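Local coordinates for 2-aminomuconate 6-semialdehyde dehydrogenase (Burkholderia cenocepacia, PDB 4U3W), which probably oxidises 2-aminomuconate 6-semialdehyde to 2-aminomuconate with NAD+ as cofactor, as a member of the aldehyde dehydrogenase family, at residues A325-A337 / F380-I394. Residues are numbered along the deposited sequence; the frame is centred on the assembly and turned at random. Where two conformers were deposited one is given.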
loop_
_atom_site.group_PDB
_atom_site.type_symbol
_atom_site.label_atom_id
_atom_site.label_comp_id
_atom_site.label_asym_id
_atom_site.label_seq_id
_atom_site.Cartn_x
_atom_site.Cartn_y
_atom_site.Cartn_z
ATOM N N ALA A 325 -45.680 -9.829 -2.717
ATOM C CA ALA A 325 -45.067 -9.785 -1.371
ATOM C C ALA A 325 -44.594 -8.397 -0.971
ATOM O O ALA A 325 -44.698 -7.984 0.189
ATOM C CB ALA A 325 -43.870 -10.752 -1.277
ATOM N N LEU A 326 -44.025 -7.676 -1.913
ATOM C CA LEU A 326 -43.569 -6.325 -1.575
ATOM C C LEU A 326 -44.758 -5.420 -1.259
ATOM O O LEU A 326 -44.690 -4.527 -0.390
ATOM C CB LEU A 326 -42.756 -5.734 -2.720
ATOM C CG LEU A 326 -41.985 -4.437 -2.357
ATOM C CD1 LEU A 326 -40.765 -4.729 -1.443
ATOM C CD2 LEU A 326 -41.560 -3.735 -3.618
ATOM N N LYS A 327 -45.838 -5.627 -1.998
ATOM C CA LYS A 327 -47.050 -4.825 -1.799
ATOM C C LYS A 327 -47.550 -4.993 -0.360
ATOM O O LYS A 327 -47.838 -4.015 0.332
ATOM C CB LYS A 327 -48.133 -5.220 -2.820
ATOM C CG LYS A 327 -49.486 -4.537 -2.596
ATOM C CD LYS A 327 -50.557 -5.065 -3.569
ATOM C CE LYS A 327 -51.897 -4.386 -3.292
ATOM N NZ LYS A 327 -52.954 -4.726 -4.303
ATOM N N GLU A 328 -47.660 -6.242 0.078
ATOM C CA GLU A 328 -48.083 -6.555 1.443
ATOM C C GLU A 328 -47.180 -5.923 2.530
ATOM O O GLU A 328 -47.667 -5.338 3.495
ATOM C CB GLU A 328 -48.175 -8.095 1.598
ATOM C CG GLU A 328 -48.477 -8.592 2.987
ATOM C CD GLU A 328 -48.581 -10.114 3.047
ATOM O OE1 GLU A 328 -49.013 -10.741 2.045
ATOM O OE2 GLU A 328 -48.191 -10.689 4.085
ATOM N N GLN A 329 -45.862 -5.990 2.383
ATOM C CA GLN A 329 -44.989 -5.345 3.367
ATOM C C GLN A 329 -45.060 -3.812 3.320
ATOM O O GLN A 329 -44.915 -3.120 4.358
ATOM C CB GLN A 329 -43.529 -5.807 3.154
ATOM C CG GLN A 329 -43.353 -7.353 3.403
ATOM C CD GLN A 329 -41.885 -7.775 3.518
ATOM O OE1 GLN A 329 -40.998 -6.944 3.665
ATOM N NE2 GLN A 329 -41.628 -9.100 3.419
ATOM N N ALA A 330 -45.195 -3.281 2.116
ATOM C CA ALA A 330 -45.296 -1.814 1.956
ATOM C C ALA A 330 -46.589 -1.291 2.605
ATOM O O ALA A 330 -46.599 -0.243 3.234
ATOM C CB ALA A 330 -45.245 -1.438 0.464
ATOM N N GLN A 331 -47.680 -2.043 2.453
ATOM C CA GLN A 331 -48.934 -1.655 3.100
ATOM C C GLN A 331 -48.898 -1.884 4.632
ATOM O O GLN A 331 -49.736 -1.339 5.365
ATOM C CB GLN A 331 -50.101 -2.376 2.454
ATOM C CG GLN A 331 -50.328 -1.926 1.010
ATOM C CD GLN A 331 -51.516 -2.606 0.352
ATOM O OE1 GLN A 331 -52.018 -3.651 0.821
ATOM N NE2 GLN A 331 -51.961 -2.038 -0.760
ATOM N N ALA A 332 -47.925 -2.650 5.130
ATOM C CA ALA A 332 -47.778 -2.773 6.577
ATOM C C ALA A 332 -46.927 -1.630 7.177
ATOM O O ALA A 332 -46.841 -1.473 8.382
ATOM C CB ALA A 332 -47.182 -4.157 6.949
ATOM N N LEU A 333 -46.298 -0.807 6.353
ATOM C CA LEU A 333 -45.630 0.372 6.900
ATOM C C LEU A 333 -46.697 1.307 7.520
ATOM O O LEU A 333 -47.857 1.315 7.098
ATOM C CB LEU A 333 -44.835 1.095 5.824
ATOM C CG LEU A 333 -43.670 0.234 5.337
ATOM C CD1 LEU A 333 -43.085 0.947 4.140
ATOM C CD2 LEU A 333 -42.618 0.042 6.452
ATOM N N ARG A 334 -46.299 2.043 8.550
ATOM C CA ARG A 334 -47.187 2.984 9.250
ATOM C C ARG A 334 -46.646 4.377 9.065
ATOM O O ARG A 334 -45.586 4.685 9.586
ATOM C CB ARG A 334 -47.258 2.648 10.744
ATOM C CG ARG A 334 -48.049 1.300 10.970
ATOM C CD ARG A 334 -49.498 1.426 10.457
ATOM N NE ARG A 334 -50.186 0.136 10.340
ATOM C CZ ARG A 334 -50.603 -0.409 9.195
ATOM N NH1 ARG A 334 -50.402 0.226 8.042
ATOM N NH2 ARG A 334 -51.226 -1.595 9.207
ATOM N N VAL A 335 -47.344 5.187 8.280
ATOM C CA VAL A 335 -46.870 6.533 7.923
ATOM C C VAL A 335 -47.402 7.546 8.941
ATOM O O VAL A 335 -48.601 7.647 9.139
ATOM C CB VAL A 335 -47.341 6.911 6.470
ATOM C CG1 VAL A 335 -46.961 8.391 6.091
ATOM C CG2 VAL A 335 -46.798 5.905 5.449
ATOM N N GLY A 336 -46.535 8.293 9.607
ATOM C CA GLY A 336 -47.021 9.238 10.594
ATOM C C GLY A 336 -45.925 9.965 11.352
ATOM O O GLY A 336 -44.787 10.023 10.903
ATOM N N ALA A 337 -46.293 10.536 12.496
ATOM C CA ALA A 337 -45.443 11.411 13.301
ATOM C C ALA A 337 -44.452 10.602 14.150
ATOM O O ALA A 337 -44.792 9.540 14.635
ATOM C CB ALA A 337 -46.308 12.296 14.195
ATOM N N PHE A 380 -55.288 12.428 7.261
ATOM C CA PHE A 380 -55.326 12.242 8.723
ATOM C C PHE A 380 -56.496 12.941 9.415
ATOM O O PHE A 380 -56.959 12.487 10.442
ATOM C CB PHE A 380 -54.037 12.772 9.385
ATOM C CG PHE A 380 -52.777 12.015 9.001
ATOM C CD1 PHE A 380 -52.547 10.761 9.513
ATOM C CD2 PHE A 380 -51.804 12.611 8.210
ATOM C CE1 PHE A 380 -51.378 10.044 9.196
ATOM C CE2 PHE A 380 -50.614 11.932 7.904
ATOM C CZ PHE A 380 -50.389 10.681 8.404
ATOM N N GLY A 381 -56.903 14.107 8.926
ATOM C CA GLY A 381 -57.969 14.832 9.599
ATOM C C GLY A 381 -57.517 15.623 10.809
ATOM O O GLY A 381 -58.320 16.005 11.655
ATOM N N ASP A 382 -56.225 15.909 10.895
ATOM C CA ASP A 382 -55.727 16.837 11.916
ATOM C C ASP A 382 -54.476 17.526 11.322
ATOM O O ASP A 382 -54.237 17.426 10.115
ATOM C CB ASP A 382 -55.404 16.109 13.251
ATOM C CG ASP A 382 -54.424 14.941 13.090
ATOM O OD1 ASP A 382 -53.497 15.006 12.243
ATOM O OD2 ASP A 382 -54.570 13.905 13.816
ATOM N N ALA A 383 -53.681 18.173 12.169
ATOM C CA ALA A 383 -52.577 19.011 11.678
ATOM C C ALA A 383 -51.483 18.215 10.937
ATOM O O ALA A 383 -50.707 18.809 10.235
ATOM C CB ALA A 383 -51.975 19.825 12.837
ATOM N N ARG A 384 -51.425 16.888 11.071
ATOM C CA ARG A 384 -50.479 16.120 10.283
ATOM C C ARG A 384 -50.754 16.329 8.769
ATOM O O ARG A 384 -49.861 16.120 7.921
ATOM C CB ARG A 384 -50.549 14.629 10.659
ATOM C CG ARG A 384 -49.990 14.321 12.073
ATOM C CD ARG A 384 -50.295 12.864 12.457
ATOM N NE ARG A 384 -51.745 12.649 12.594
ATOM C CZ ARG A 384 -52.298 11.457 12.842
ATOM N NH1 ARG A 384 -51.541 10.380 13.015
ATOM N NH2 ARG A 384 -53.625 11.352 12.913
ATOM N N ASP A 385 -51.991 16.732 8.428
ATOM C CA ASP A 385 -52.302 17.001 7.046
ATOM C C ASP A 385 -51.631 18.286 6.597
ATOM O O ASP A 385 -51.650 18.575 5.414
ATOM C CB ASP A 385 -53.833 17.128 6.788
ATOM C CG ASP A 385 -54.555 15.799 6.880
ATOM O OD1 ASP A 385 -53.916 14.766 6.621
ATOM O OD2 ASP A 385 -55.784 15.792 7.167
ATOM N N ASP A 386 -51.160 19.106 7.536
ATOM C CA ASP A 386 -50.465 20.350 7.177
ATOM C C ASP A 386 -48.968 20.095 6.939
ATOM O O ASP A 386 -48.227 21.023 6.550
ATOM C CB ASP A 386 -50.630 21.403 8.256
ATOM C CG ASP A 386 -52.104 21.845 8.396
ATOM O OD1 ASP A 386 -52.886 21.631 7.443
ATOM O OD2 ASP A 386 -52.445 22.415 9.441
ATOM N N GLY A 387 -48.554 18.866 7.179
ATOM C CA GLY A 387 -47.191 18.404 6.902
ATOM C C GLY A 387 -47.035 17.887 5.470
ATOM O O GLY A 387 -47.786 18.289 4.538
ATOM N N ALA A 388 -46.054 17.006 5.272
ATOM C CA ALA A 388 -45.638 16.690 3.905
ATOM C C ALA A 388 -45.621 15.217 3.668
ATOM O O ALA A 388 -44.672 14.697 3.059
ATOM C CB ALA A 388 -44.217 17.301 3.601
ATOM N N PHE A 389 -46.656 14.512 4.145
ATOM C CA PHE A 389 -46.663 13.044 4.016
ATOM C C PHE A 389 -47.086 12.535 2.648
ATOM O O PHE A 389 -47.987 13.092 2.021
ATOM C CB PHE A 389 -47.604 12.396 5.060
ATOM C CG PHE A 389 -47.129 12.538 6.473
ATOM C CD1 PHE A 389 -46.284 11.573 7.026
ATOM C CD2 PHE A 389 -47.495 13.649 7.234
ATOM C CE1 PHE A 389 -45.850 11.661 8.335
ATOM C CE2 PHE A 389 -47.043 13.772 8.553
ATOM C CZ PHE A 389 -46.204 12.772 9.102
ATOM N N VAL A 390 -46.453 11.453 2.210
ATOM C CA VAL A 390 -46.982 10.709 1.060
ATOM C C VAL A 390 -46.809 9.237 1.317
ATOM O O VAL A 390 -45.984 8.824 2.143
ATOM C CB VAL A 390 -46.302 11.036 -0.287
ATOM C CG1 VAL A 390 -46.420 12.536 -0.634
ATOM C CG2 VAL A 390 -44.845 10.616 -0.248
ATOM N N MET A 391 -47.643 8.432 0.643
ATOM C CA MET A 391 -47.650 6.978 0.901
ATOM C C MET A 391 -46.557 6.258 0.101
ATOM O O MET A 391 -46.216 6.674 -1.014
ATOM C CB MET A 391 -49.035 6.345 0.572
ATOM C CG MET A 391 -50.220 6.803 1.450
ATOM S SD MET A 391 -49.958 6.741 3.238
ATOM C CE MET A 391 -50.211 5.018 3.580
ATOM N N PRO A 392 -46.019 5.153 0.668
ATOM C CA PRO A 392 -45.130 4.270 -0.101
ATOM C C PRO A 392 -45.791 3.839 -1.406
ATOM O O PRO A 392 -46.930 3.420 -1.374
ATOM C CB PRO A 392 -44.954 3.024 0.805
ATOM C CG PRO A 392 -45.513 3.372 2.137
ATOM C CD PRO A 392 -46.415 4.585 1.972
ATOM N N THR A 393 -45.080 3.909 -2.525
ATOM C CA THR A 393 -45.712 3.685 -3.826
ATOM C C THR A 393 -44.922 2.671 -4.649
ATOM O O THR A 393 -43.707 2.684 -4.626
ATOM C CB THR A 393 -45.849 5.036 -4.582
ATOM O OG1 THR A 393 -46.646 5.912 -3.781
ATOM C CG2 THR A 393 -46.478 4.883 -5.949
ATOM N N ILE A 394 -45.629 1.749 -5.303
ATOM C CA ILE A 394 -45.031 0.769 -6.205
ATOM C C ILE A 394 -45.729 0.867 -7.570
ATOM O O ILE A 394 -46.948 0.869 -7.634
ATOM C CB ILE A 394 -45.191 -0.680 -5.640
ATOM C CG1 ILE A 394 -44.486 -0.858 -4.283
ATOM C CG2 ILE A 394 -44.734 -1.748 -6.641
ATOM C CD1 ILE A 394 -44.957 -2.198 -3.598
HETATM O O HOH W 1 -48.826 9.704 13.561
#
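Val335 lies at the middle of the contact and divides its two methyls between different neighbours. With CG1 anti to the backbone N (chi1 175°), that methyl comes obliquely against the ring of Phe389, 3.4 Å from its CD1, while CG2 rests 3.7 Å from CD of Pro392 and also faces Met391, whose bent chain brings its SD and CE back over the valine. Pro392 continues the apolar seam toward the helix, its CG touching CD1 of Leu333. Beyond it Ile394 points its CD1 at the helix surface, 3.7 Å from CD2 of Leu326 and close to CB of Ala330 and CA of Lys327. Such a seam is an example of an extended segment fitted to a helix end and the loop after it largely by apolar packing, one branched side chain meeting several partners.

Main-chain oxygens meet the aromatic rings at their edges. The carbonyl O of Gly336 comes 3.2 Å from CE1 of Phe389, and that of Val335 approaches CZ of Phe380 near the ring plane, where the C-H edge is weakly positive. CZ of Phe380 in turn lies over one face of Phe389; CD of Arg384 lies over the centre of one Phe380 face, and its guanidinium turns a face to CD1 of that ring.

Polar linkage runs through water 1, which accepts from Ala337 N and from Arg384 NH1, both at 2.9 Å. Arg384 is held by a side-on salt bridge, NE to OD1 and NH2 to OD2 of Asp382; OD1 also accepts from Arg384 N, closing an Asx turn.

The contact joins the end of helix 319-331 and the loop after it to the loop leading into strand 393-396 and to the start of that strand. Helix 287-299 touches Ala330 through Phe299, and Ile416 of strand 413-419 packs against both Leu326 and Ile394, placing the helix against the seven-stranded mixed sheet.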